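Local coordinates for protein beta-fructofuranosidase, insoluble isoenzyme CWINV1 (PDB 2OXB) that hydrolyses sucrose and 1-kestose, and, to a lesser extent, neokestose and levan, by releasing terminal fructose units in the plant cell wall, at residues A[141-146]-A[159-164]; A[168-173]-A[186-191]; A[379-384]-A[429-434]. The protein carries 1 engineered substitution. One frame throughout, in Å; residues are numbered along the deposited sequence.

Interaction 1: residues A[141-146]-A[159-164]; sequences SSFRDP and VIIGSK. With FRU (beta-D-fructofuranose), chain B; NAG (2-acetamido-2-deoxy-beta-D-glucopyranose), chain E.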
# COMPACT_ATOMS: atom_id res chain seq x y z
N SER A 141 2.33 7.19 25.26
CA SER A 141 2.09 5.91 24.62
C SER A 141 1.41 6.10 23.27
O SER A 141 0.86 5.16 22.70
CB SER A 141 1.21 5.03 25.51
OG SER A 141 1.86 4.74 26.72
N SER A 142 1.46 7.33 22.77
CA SER A 142 0.87 7.65 21.48
C SER A 142 1.59 8.81 20.82
O SER A 142 0.98 9.84 20.52
CB SER A 142 -0.62 7.97 21.65
OG SER A 142 -1.41 6.93 21.08
N PHE A 143 2.89 8.63 20.58
CA PHE A 143 3.76 9.65 19.96
C PHE A 143 4.87 8.96 19.16
O PHE A 143 6.06 9.02 19.53
CB PHE A 143 4.37 10.55 21.04
CG PHE A 143 5.30 11.61 20.50
CD1 PHE A 143 4.87 12.50 19.52
CD2 PHE A 143 6.58 11.74 21.01
CE1 PHE A 143 5.71 13.52 19.06
CE2 PHE A 143 7.43 12.75 20.55
CZ PHE A 143 6.99 13.65 19.58
N ARG A 144 4.50 8.33 18.05
CA ARG A 144 5.46 7.62 17.24
C ARG A 144 5.24 7.77 15.74
O ARG A 144 4.31 8.45 15.29
CB ARG A 144 5.45 6.13 17.61
CG ARG A 144 4.60 5.22 16.71
CD ARG A 144 3.12 5.21 17.04
NE ARG A 144 2.81 4.46 18.26
CZ ARG A 144 1.59 4.31 18.74
NH1 ARG A 144 0.57 4.85 18.12
NH2 ARG A 144 1.40 3.62 19.85
N ASP A 145 6.12 7.12 14.98
CA ASP A 145 6.06 7.10 13.53
C ASP A 145 6.36 8.41 12.83
O ASP A 145 5.51 8.96 12.14
CB ASP A 145 4.71 6.57 13.10
CG ASP A 145 4.43 5.22 13.68
OD1 ASP A 145 5.40 4.57 14.10
OD2 ASP A 145 3.25 4.82 13.71
N PRO A 146 7.59 8.91 13.01
CA PRO A 146 8.00 10.17 12.39
C PRO A 146 8.22 9.98 10.89
O PRO A 146 8.81 8.99 10.44
CB PRO A 146 9.29 10.52 13.12
CG PRO A 146 9.86 9.18 13.44
CD PRO A 146 8.64 8.39 13.89
N VAL A 159 8.87 18.25 10.20
CA VAL A 159 8.52 16.83 10.22
C VAL A 159 7.28 16.69 11.09
O VAL A 159 6.97 17.58 11.89
CB VAL A 159 9.66 15.95 10.80
CG1 VAL A 159 9.76 16.12 12.31
CG2 VAL A 159 9.40 14.49 10.46
N ILE A 160 6.55 15.59 10.94
CA ILE A 160 5.36 15.38 11.74
C ILE A 160 5.34 14.00 12.38
O ILE A 160 5.92 13.04 11.85
CB ILE A 160 4.10 15.55 10.89
CG1 ILE A 160 4.19 14.65 9.66
CG2 ILE A 160 3.91 17.03 10.52
CD1 ILE A 160 2.93 14.62 8.84
N ILE A 161 4.67 13.89 13.52
CA ILE A 161 4.60 12.63 14.22
C ILE A 161 3.15 12.29 14.45
O ILE A 161 2.31 13.18 14.50
CB ILE A 161 5.37 12.69 15.56
CG1 ILE A 161 6.85 12.98 15.28
CG2 ILE A 161 5.26 11.38 16.30
CD1 ILE A 161 7.13 14.41 14.91
N GLY A 162 2.86 11.01 14.60
CA GLY A 162 1.48 10.62 14.81
C GLY A 162 1.09 10.51 16.27
O GLY A 162 1.70 9.76 17.03
N SER A 163 0.08 11.28 16.66
CA SER A 163 -0.41 11.22 18.04
C SER A 163 -1.93 11.15 18.11
O SER A 163 -2.61 10.74 17.17
CB SER A 163 0.10 12.41 18.85
OG SER A 163 1.45 12.21 19.24
N LYS A 164 -2.46 11.55 19.26
CA LYS A 164 -3.89 11.55 19.51
C LYS A 164 -4.15 12.21 20.86
O LYS A 164 -3.41 11.98 21.83
CB LYS A 164 -4.43 10.12 19.51
CG LYS A 164 -3.68 9.19 20.48
CD LYS A 164 -4.15 7.73 20.41
CE LYS A 164 -5.52 7.50 21.04
NZ LYS A 164 -5.55 7.78 22.51
C1 FRU B . 1.71 -0.16 12.74
C2 FRU B . 2.37 -0.03 14.11
C3 FRU B . 3.11 1.31 14.26
C4 FRU B . 4.27 0.98 15.16
C5 FRU B . 4.54 -0.48 14.79
C6 FRU B . 4.84 -1.37 15.98
O1 FRU B . 0.68 0.79 12.56
O2 FRU B . 1.53 -0.24 15.31
O3 FRU B . 2.32 2.35 14.82
O4 FRU B . 5.40 1.81 14.90
O5 FRU B . 3.38 -1.00 14.16
O6 FRU B . 6.12 -1.02 16.48
C1 NAG E . -3.36 7.52 26.57
C2 NAG E . -3.70 6.07 26.18
C3 NAG E . -4.24 5.27 27.38
C4 NAG E . -3.29 5.41 28.57
C5 NAG E . -3.05 6.89 28.86
C6 NAG E . -2.09 7.11 30.00
C7 NAG E . -4.44 5.40 23.99
C8 NAG E . -4.96 3.97 23.89
N2 NAG E . -4.68 6.06 25.11
O3 NAG E . -4.41 3.90 27.03
O4 NAG E . -3.85 4.77 29.71
O5 NAG E . -2.48 7.54 27.70
O6 NAG E . -0.78 7.29 29.51
O7 NAG E . -3.81 5.89 23.05
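Arg-144 and Gly-162 pair antiparallel through a single hydrogen-bonded bridge, in which Gly-162 N reaches Arg-144 O at 3.0 Å; the return bond, from Arg-144 N to Gly-162 O, is less certain. In the five-bladed beta-propeller of family 32 glycosidases, this bridge sets the loop that carries the Arg-Asp-Pro motif, residues 144-146, against strand 157-165. A side chain extends the backbone link: Ser-163 OG donates to Ser-142 O over 2.7 Å, arriving in the carbonyl plane on a lone pair with a C=O...donor angle of 139°. The same hydroxyl lies at the edge of the Phe-143 ring. Phe-143 holds CG opposite its backbone N (chi1 179°), which brings ring atom CD1 to 3.4 Å from Ile-161 CG2. The other branch of Ile-161 serves the motif proline, its CG1 lying 4.1 Å from Pro-146 CB. On the substrate side, the Asp-145 carboxylate takes two neighbouring fructose hydroxyls, one per oxygen: OD1 accepts from FRU O4 at 2.9 Å and OD2 from FRU O3 at 2.9 Å. Cys-200 N also donates to OD2, a second grip that would help fix the carboxylate's rotation. Arg-144, bent at chi2 and chi3, passes its CD within 3.7 Å of FRU O3 and touches the glucose unit, close to Trp-78 of the same substrate site. Away from the sugar site, Lys-164 curls at its last two torsions and donates from NZ to O7 of a glycan N-acetylglucosamine at 2.6 Å.

Interaction 2: residues A[168-173]-A[186-191]; sequences RGLAIT and PEPLHY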
# COMPACT_ATOMS: atom_id res chain seq x y z
N ARG A 168 -8.86 12.56 19.41
CA ARG A 168 -8.54 13.57 18.40
C ARG A 168 -7.23 13.24 17.67
O ARG A 168 -6.15 13.59 18.13
CB ARG A 168 -8.45 14.96 19.04
CG ARG A 168 -8.45 16.15 18.04
CD ARG A 168 -7.76 17.38 18.65
NE ARG A 168 -8.12 18.68 18.05
CZ ARG A 168 -9.33 19.22 18.07
NH1 ARG A 168 -10.35 18.59 18.65
NH2 ARG A 168 -9.54 20.40 17.54
N GLY A 169 -7.34 12.56 16.53
CA GLY A 169 -6.17 12.21 15.75
C GLY A 169 -5.47 13.42 15.13
O GLY A 169 -6.11 14.36 14.65
N LEU A 170 -4.15 13.40 15.13
CA LEU A 170 -3.41 14.52 14.57
C LEU A 170 -1.99 14.14 14.18
O LEU A 170 -1.60 12.97 14.26
CB LEU A 170 -3.42 15.71 15.55
CG LEU A 170 -3.38 15.41 17.06
CD1 LEU A 170 -2.20 14.51 17.37
CD2 LEU A 170 -3.25 16.71 17.85
N ALA A 171 -1.22 15.14 13.74
CA ALA A 171 0.17 14.98 13.33
C ALA A 171 0.98 16.10 13.97
O ALA A 171 0.99 17.21 13.47
CB ALA A 171 0.27 15.07 11.81
N ILE A 172 1.67 15.81 15.06
CA ILE A 172 2.45 16.84 15.73
C ILE A 172 3.71 17.17 14.97
O ILE A 172 4.50 16.29 14.64
CB ILE A 172 2.86 16.41 17.14
CG1 ILE A 172 1.60 16.17 17.98
CG2 ILE A 172 3.77 17.47 17.77
CD1 ILE A 172 1.88 15.62 19.35
N THR A 173 3.92 18.45 14.69
CA THR A 173 5.11 18.82 13.95
C THR A 173 6.18 19.48 14.82
O THR A 173 5.87 20.13 15.82
CB THR A 173 4.75 19.73 12.77
OG1 THR A 173 5.94 20.36 12.28
CG2 THR A 173 3.74 20.77 13.19
N PRO A 186 3.46 24.50 18.09
CA PRO A 186 2.19 24.66 18.81
C PRO A 186 0.89 24.40 18.02
O PRO A 186 -0.19 24.75 18.48
CB PRO A 186 2.27 26.09 19.33
CG PRO A 186 3.01 26.78 18.22
CD PRO A 186 4.13 25.81 17.94
N GLU A 187 1.01 23.79 16.85
CA GLU A 187 -0.15 23.47 16.01
C GLU A 187 0.15 22.32 15.02
O GLU A 187 1.10 22.39 14.24
CB GLU A 187 -0.62 24.73 15.23
CG GLU A 187 -1.70 24.47 14.15
CD GLU A 187 -2.13 25.71 13.36
OE1 GLU A 187 -1.25 26.46 12.87
OE2 GLU A 187 -3.36 25.93 13.21
N PRO A 188 -0.67 21.25 15.04
CA PRO A 188 -0.47 20.11 14.14
C PRO A 188 -0.68 20.49 12.69
O PRO A 188 -1.51 21.35 12.38
CB PRO A 188 -1.51 19.11 14.62
CG PRO A 188 -2.63 20.01 15.06
CD PRO A 188 -1.90 21.07 15.83
N LEU A 189 0.05 19.87 11.78
CA LEU A 189 -0.13 20.19 10.38
C LEU A 189 -1.62 20.11 10.09
O LEU A 189 -2.18 20.95 9.37
CB LEU A 189 0.61 19.21 9.49
CG LEU A 189 0.51 19.53 8.01
CD1 LEU A 189 1.74 20.31 7.55
CD2 LEU A 189 0.37 18.25 7.25
N HIS A 190 -2.26 19.09 10.65
CA HIS A 190 -3.70 18.87 10.49
C HIS A 190 -4.19 17.98 11.62
O HIS A 190 -3.44 17.67 12.54
CB HIS A 190 -4.01 18.22 9.14
CG HIS A 190 -5.47 18.29 8.77
ND1 HIS A 190 -6.11 19.47 8.47
CD2 HIS A 190 -6.41 17.32 8.72
CE1 HIS A 190 -7.39 19.23 8.27
NE2 HIS A 190 -7.60 17.94 8.42
N TYR A 191 -5.45 17.57 11.55
CA TYR A 191 -6.05 16.70 12.56
C TYR A 191 -7.49 16.43 12.14
O TYR A 191 -8.02 17.09 11.26
CB TYR A 191 -6.04 17.39 13.94
CG TYR A 191 -6.99 18.58 14.05
CD1 TYR A 191 -8.34 18.39 14.35
CD2 TYR A 191 -6.55 19.88 13.79
CE1 TYR A 191 -9.23 19.46 14.38
CE2 TYR A 191 -7.43 20.95 13.81
CZ TYR A 191 -8.77 20.74 14.11
OH TYR A 191 -9.64 21.80 14.11
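Leu-170 and Tyr-191 face each other as an antiparallel non-hydrogen-bonded pair, their CA atoms 4.0 Å apart. Of hydrogen bonds between the two segments there is one, from Leu-189 N to Ala-171 O at 3.3 Å, with the donor nearly in line with the C=O bond (161°). Cation-pi stacking closes the other end. The Arg-168 chain runs extended from CG to NE and lays its guanidinium flat over one face of the Tyr-191 ring, the planes 18° apart and the centres 4.3 Å apart. The overlap is off-centre: NE sits by CD1, while NH2 comes over CE1 at 3.3 Å. NH1 forms a salt bridge with Asp-193, so the group is held both by its face and by its charge. Apolar packing fills the middle, where Leu-170 CB meets Tyr-191 CB at 3.5 Å and Pro-188 CB at 4.0 Å. Thr-173 divides its branches, turning methyl CG2 to Glu-187 O at 3.3 Å and giving OG1 to Val-159 O on the preceding strand. The pairing joins strands 168-176 and 182-192, a beta hairpin in one antiparallel blade of the family 32 beta-propeller.

Interaction 3: residues A[379-384]-A[429-434]; sequences EKADVI and IFKARQ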
# COMPACT_ATOMS: atom_id res chain seq x y z
N GLU A 379 -26.59 0.93 -21.68
CA GLU A 379 -27.96 1.15 -21.24
C GLU A 379 -28.50 -0.06 -20.49
O GLU A 379 -29.32 0.07 -19.59
CB GLU A 379 -28.87 1.46 -22.44
CG GLU A 379 -28.76 2.89 -22.96
CD GLU A 379 -27.49 3.16 -23.77
OE1 GLU A 379 -27.37 2.59 -24.89
OE2 GLU A 379 -26.62 3.95 -23.31
N LYS A 380 -28.03 -1.24 -20.87
CA LYS A 380 -28.49 -2.42 -20.20
C LYS A 380 -28.08 -2.42 -18.75
O LYS A 380 -28.54 -3.26 -17.98
CB LYS A 380 -27.97 -3.68 -20.90
CG LYS A 380 -28.96 -4.22 -21.90
CD LYS A 380 -29.25 -3.16 -22.92
CE LYS A 380 -30.43 -3.50 -23.81
NZ LYS A 380 -30.75 -2.29 -24.62
N ALA A 381 -27.22 -1.48 -18.37
CA ALA A 381 -26.77 -1.41 -16.98
C ALA A 381 -27.91 -1.04 -16.03
O ALA A 381 -28.80 -0.26 -16.37
CB ALA A 381 -25.63 -0.43 -16.83
N ASP A 382 -27.89 -1.63 -14.84
CA ASP A 382 -28.92 -1.35 -13.85
C ASP A 382 -28.66 -0.01 -13.19
O ASP A 382 -27.58 0.55 -13.31
CB ASP A 382 -28.91 -2.44 -12.76
CG ASP A 382 -29.67 -3.69 -13.17
OD1 ASP A 382 -29.33 -4.76 -12.64
OD2 ASP A 382 -30.60 -3.61 -13.99
N VAL A 383 -29.68 0.52 -12.52
CA VAL A 383 -29.57 1.79 -11.81
C VAL A 383 -29.43 1.50 -10.32
O VAL A 383 -30.31 0.88 -9.71
CB VAL A 383 -30.81 2.68 -12.03
CG1 VAL A 383 -30.66 3.96 -11.24
CG2 VAL A 383 -30.97 3.01 -13.52
N ILE A 384 -28.31 1.93 -9.74
CA ILE A 384 -28.00 1.71 -8.32
C ILE A 384 -29.11 2.15 -7.36
O ILE A 384 -29.77 3.17 -7.58
CB ILE A 384 -26.65 2.42 -7.89
CG1 ILE A 384 -26.53 3.81 -8.52
CG2 ILE A 384 -25.45 1.55 -8.24
CD1 ILE A 384 -27.17 4.90 -7.70
N ILE A 429 -21.32 -2.81 -13.51
CA ILE A 429 -21.65 -1.46 -13.97
C ILE A 429 -23.11 -1.11 -13.74
O ILE A 429 -24.02 -1.88 -14.07
CB ILE A 429 -21.38 -1.28 -15.50
CG1 ILE A 429 -19.94 -1.65 -15.87
CG2 ILE A 429 -21.69 0.16 -15.91
CD1 ILE A 429 -18.87 -0.82 -15.21
N PHE A 430 -23.34 0.07 -13.19
CA PHE A 430 -24.68 0.55 -12.94
C PHE A 430 -24.71 2.01 -13.37
O PHE A 430 -23.67 2.61 -13.65
CB PHE A 430 -25.03 0.42 -11.46
CG PHE A 430 -25.04 -1.00 -10.97
CD1 PHE A 430 -25.90 -1.93 -11.53
CD2 PHE A 430 -24.18 -1.40 -9.95
CE1 PHE A 430 -25.91 -3.25 -11.09
CE2 PHE A 430 -24.18 -2.71 -9.49
CZ PHE A 430 -25.05 -3.64 -10.06
N LYS A 431 -25.91 2.58 -13.41
CA LYS A 431 -26.09 3.97 -13.79
C LYS A 431 -26.17 4.82 -12.53
O LYS A 431 -26.90 4.49 -11.60
CB LYS A 431 -27.38 4.14 -14.61
CG LYS A 431 -27.53 3.13 -15.76
CD LYS A 431 -28.63 3.54 -16.74
CE LYS A 431 -28.76 2.54 -17.88
NZ LYS A 431 -29.77 2.95 -18.92
N ALA A 432 -25.41 5.91 -12.50
CA ALA A 432 -25.43 6.79 -11.34
C ALA A 432 -26.86 7.29 -11.12
O ALA A 432 -27.35 7.29 -9.99
CB ALA A 432 -24.49 7.97 -11.56
N ARG A 433 -27.51 7.70 -12.20
CA ARG A 433 -28.88 8.19 -12.17
C ARG A 433 -29.69 7.41 -13.20
O ARG A 433 -29.88 6.21 -13.04
CB ARG A 433 -28.92 9.69 -12.49
CG ARG A 433 -28.18 10.53 -11.47
CD ARG A 433 -28.91 10.56 -10.13
NE ARG A 433 -28.86 9.31 -9.37
CZ ARG A 433 -29.89 8.49 -9.19
NH1 ARG A 433 -31.08 8.76 -9.73
NH2 ARG A 433 -29.76 7.40 -8.44
N GLN A 434 -30.19 8.09 -14.24
CA GLN A 434 -30.95 7.41 -15.30
C GLN A 434 -30.80 8.08 -16.65
O GLN A 434 -30.74 7.42 -17.69
CB GLN A 434 -32.45 7.31 -14.98
CG GLN A 434 -33.22 6.43 -15.99
CD GLN A 434 -34.73 6.52 -15.87
OE1 GLN A 434 -35.32 7.59 -16.04
NE2 GLN A 434 -35.37 5.39 -15.57
O HOH W 1 -32.17 5.22 -7.78
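Lys-431 N donates to Asp-382 O at 2.6 Å, in the carbonyl plane and with an N-H...O angle of 149°, the main bond of a short parallel pairing in the C-terminal beta-sandwich domain. The Val-383 and Lys-431 pair marks the register, supported by a weak bond from Ile-384 N to Lys-431 O. The Lys-431 side chain, fully extended beyond CG, runs back along the partner segment past Ala-381 O and ends in a weak bond from NZ to Glu-379 O at 3.0 Å. A water spans the far end, donating to Ile-384 O and weakly accepting from Arg-433 NH2. Asp-382 brings its CB to the edge of the Phe-430 ring, 3.3 Å from CD1, and its carboxylate is almost coplanar with that ring (7°); OD1 has a weak partner in Gly-405 N. Ile-384 wedges beside the same phenylalanine, its CG2 3.4 Å from Phe-430 CB. On the opposite face from Phe-430, Val-383 CG2 rests 3.9 Å from Lys-431 CB. With Ile-384 CG1 lodged between backbone N and carbonyl carbon (chi1 41°), methyl CD1 points on to the edge of the Arg-433 guanidinium, 3.7 Å from NH2.

Interactions 1 and 2 are buried and share one blade of the propeller: strand 157-165 of the first lies beside strand 168-176 of the second, joined by a probable bond from Ile-161 N to Ile-172 O, and their centres are 9 Å apart. Interaction 1 meets the fructose at one end and a glycan N-acetylglucosamine at the other, and its polar side chains serve both. Interaction 2 lies one strand further on, where an arginine-tyrosine stack accompanies apolar packing. Interaction 3 belongs to the other domain, about 44 Å from interaction 1 between centres. It is partly exposed and away from any annotated site; there parallel backbone bonding, a long lysine and a water replace sugar contacts.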